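Local coordinates for DNA damage response protein Rtt109, putative (Neosartorya fumigata, PDB 5ZB9) that probably transfers acetyl groups from acetyl-CoA to histone lysines, notably on histone H3, in DNA replication and the DNA damage response, at residues R26-A31 and N54-V59. Residues are numbered along the deposited sequence; the frame is centred on the assembly and turned at random.
Sequences RHISSA and NHFLAV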
loop_
_atom_site.group_PDB
_atom_site.type_symbol
_atom_site.label_atom_id
_atom_site.label_comp_id
_atom_site.label_asym_id
_atom_site.label_seq_id
_atom_site.Cartn_x
_atom_site.Cartn_y
_atom_site.Cartn_z
ATOM N N ARG A 26 -1.020 -18.355 -0.719
ATOM C CA ARG A 26 -0.540 -18.473 0.642
ATOM C C ARG A 26 -0.431 -17.067 1.217
ATOM O O ARG A 26 0.371 -16.241 0.777
ATOM C CB ARG A 26 0.797 -19.218 0.698
ATOM C CG ARG A 26 0.676 -20.673 0.244
ATOM C CD ARG A 26 2.013 -21.418 0.191
ATOM N NE ARG A 26 1.816 -22.831 -0.130
ATOM C CZ ARG A 26 1.826 -23.331 -1.364
ATOM N NH1 ARG A 26 2.037 -22.539 -2.405
ATOM N NH2 ARG A 26 1.626 -24.626 -1.558
ATOM N N HIS A 27 -1.288 -16.797 2.183
ATOM C CA HIS A 27 -1.339 -15.521 2.841
ATOM C C HIS A 27 -0.775 -15.697 4.248
ATOM O O HIS A 27 -1.355 -16.394 5.074
ATOM C CB HIS A 27 -2.787 -15.017 2.856
ATOM C CG HIS A 27 -3.007 -13.799 3.696
ATOM N ND1 HIS A 27 -4.257 -13.425 4.140
ATOM C CD2 HIS A 27 -2.145 -12.873 4.177
ATOM C CE1 HIS A 27 -4.155 -12.321 4.859
ATOM N NE2 HIS A 27 -2.882 -11.968 4.899
ATOM N N ILE A 28 0.375 -15.101 4.523
ATOM C CA ILE A 28 0.896 -15.191 5.873
ATOM C C ILE A 28 0.904 -13.802 6.475
ATOM O O ILE A 28 1.056 -12.813 5.768
ATOM C CB ILE A 28 2.307 -15.831 5.920
ATOM C CG1 ILE A 28 3.333 -14.964 5.206
ATOM C CG2 ILE A 28 2.288 -17.235 5.299
ATOM C CD1 ILE A 28 4.728 -15.522 5.306
ATOM N N SER A 29 0.697 -13.724 7.781
ATOM C CA SER A 29 0.675 -12.435 8.449
ATOM C C SER A 29 1.334 -12.514 9.814
ATOM O O SER A 29 1.653 -13.599 10.299
ATOM C CB SER A 29 -0.761 -11.918 8.586
ATOM O OG SER A 29 -1.495 -12.654 9.548
ATOM N N SER A 30 1.555 -11.356 10.423
ATOM C CA SER A 30 2.076 -11.304 11.782
ATOM C C SER A 30 1.077 -10.556 12.654
ATOM O O SER A 30 0.264 -9.785 12.149
ATOM C CB SER A 30 3.451 -10.636 11.815
ATOM O OG SER A 30 3.373 -9.297 11.362
ATOM N N ALA A 31 1.110 -10.792 13.957
ATOM C CA ALA A 31 0.145 -10.136 14.832
ATOM C C ALA A 31 0.570 -8.695 14.985
ATOM O O ALA A 31 1.759 -8.395 14.856
ATOM C CB ALA A 31 0.066 -10.830 16.180
ATOM N N ASN A 54 2.026 -7.101 9.575
ATOM C CA ASN A 54 2.534 -7.486 8.260
ATOM C C ASN A 54 1.633 -8.487 7.556
ATOM O O ASN A 54 1.111 -9.404 8.182
ATOM C CB ASN A 54 3.933 -8.092 8.359
ATOM C CG ASN A 54 4.942 -7.151 8.971
ATOM O OD1 ASN A 54 4.770 -5.934 8.961
ATOM N ND2 ASN A 54 6.012 -7.716 9.507
ATOM N N HIS A 55 1.465 -8.309 6.250
ATOM C CA HIS A 55 0.745 -9.265 5.415
ATOM C C HIS A 55 1.529 -9.563 4.157
ATOM O O HIS A 55 2.031 -8.650 3.502
ATOM C CB HIS A 55 -0.629 -8.740 5.021
ATOM C CG HIS A 55 -1.573 -8.596 6.166
ATOM N ND1 HIS A 55 -2.422 -9.607 6.558
ATOM C CD2 HIS A 55 -1.815 -7.556 6.997
ATOM C CE1 HIS A 55 -3.144 -9.197 7.585
ATOM N NE2 HIS A 55 -2.796 -7.954 7.871
ATOM N N PHE A 56 1.617 -10.838 3.806
ATOM C CA PHE A 56 2.255 -11.215 2.559
ATOM C C PHE A 56 1.446 -12.276 1.829
ATOM O O PHE A 56 1.064 -13.288 2.404
ATOM C CB PHE A 56 3.671 -11.720 2.806
ATOM C CG PHE A 56 4.369 -12.152 1.556
ATOM C CD1 PHE A 56 4.834 -11.214 0.653
ATOM C CD2 PHE A 56 4.547 -13.494 1.277
ATOM C CE1 PHE A 56 5.466 -11.609 -0.505
ATOM C CE2 PHE A 56 5.179 -13.892 0.126
ATOM C CZ PHE A 56 5.639 -12.951 -0.770
ATOM N N LEU A 57 1.182 -12.031 0.554
ATOM C CA LEU A 57 0.452 -12.975 -0.264
ATOM C C LEU A 57 1.337 -13.466 -1.390
ATOM O O LEU A 57 1.804 -12.669 -2.208
ATOM C CB LEU A 57 -0.819 -12.337 -0.839
ATOM C CG LEU A 57 -1.548 -13.145 -1.922
ATOM C CD1 LEU A 57 -2.134 -14.434 -1.350
ATOM C CD2 LEU A 57 -2.638 -12.315 -2.593
ATOM N N ALA A 58 1.576 -14.773 -1.424
ATOM C CA ALA A 58 2.243 -15.397 -2.559
ATOM C C ALA A 58 1.223 -16.151 -3.391
ATOM O O ALA A 58 0.377 -16.886 -2.862
ATOM C CB ALA A 58 3.351 -16.325 -2.098
ATOM N N VAL A 59 1.291 -15.956 -4.699
ATOM C CA VAL A 59 0.359 -16.606 -5.596
ATOM C C VAL A 59 1.138 -17.478 -6.559
ATOM O O VAL A 59 2.112 -17.035 -7.162
ATOM C CB VAL A 59 -0.498 -15.590 -6.374
ATOM C CG1 VAL A 59 -1.512 -16.314 -7.252
ATOM C CG2 VAL A 59 -1.197 -14.637 -5.406
HETATM O O HOH W 1 1.229 -19.763 -3.280
#
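The imidazoles of His-27 and His-55 touch at their edges, so that they do not stack: NE2 of His-27 lies in the plane of the His-55 ring, and a hydrogen bond of 2.9 Å joins it to ND1 of His-55, with the ring planes 37° apart. With chi1 at 171° CG of His-27 points away from the backbone N, and the ring swings across to its diagonal neighbour. Histidine suits both places because a neutral imidazole carries one N-H and one bare nitrogen, so two histidines can pair as donor and acceptor inside a buried sheet. Phe-119 meets the His-27 ring edge-to-face, and the His-55 ring also meets His-127. On the other side of the sheet the Phe-56 ring has CG1 of Ile-28 near its edge; the side chains run alongside each other, CG1 of Ile-28 lying 4.0 Å from CB of Phe-56.

Strands 22-35 and 50-61 run antiparallel here, within the mixed central sheet of the acetyltransferase domain. Arg-26/Ala-58 and Ile-28/Phe-56 are hydrogen-bonded pairs, while His-27/Leu-57 and Ser-29/His-55 are non-hydrogen-bonded ones. Helix 111-127 packs on the histidine and Leu-57 face, helices 421-432 and 439-457 on the other, where apolar Ile-28, Phe-56 and Ala-58 suit the helix-covered interior.

At one end Ser-30 acts twice: its N bonds to O of Asn-54 at 3.0 Å, and its OG takes the Asn-54 N-H at 3.1 Å, a short side chain replacing a carbonyl. At the other, a water donates to O of Ala-58 and bonds weakly to NH1 of Arg-26, whose guanidinium forms a salt bridge with Glu-70.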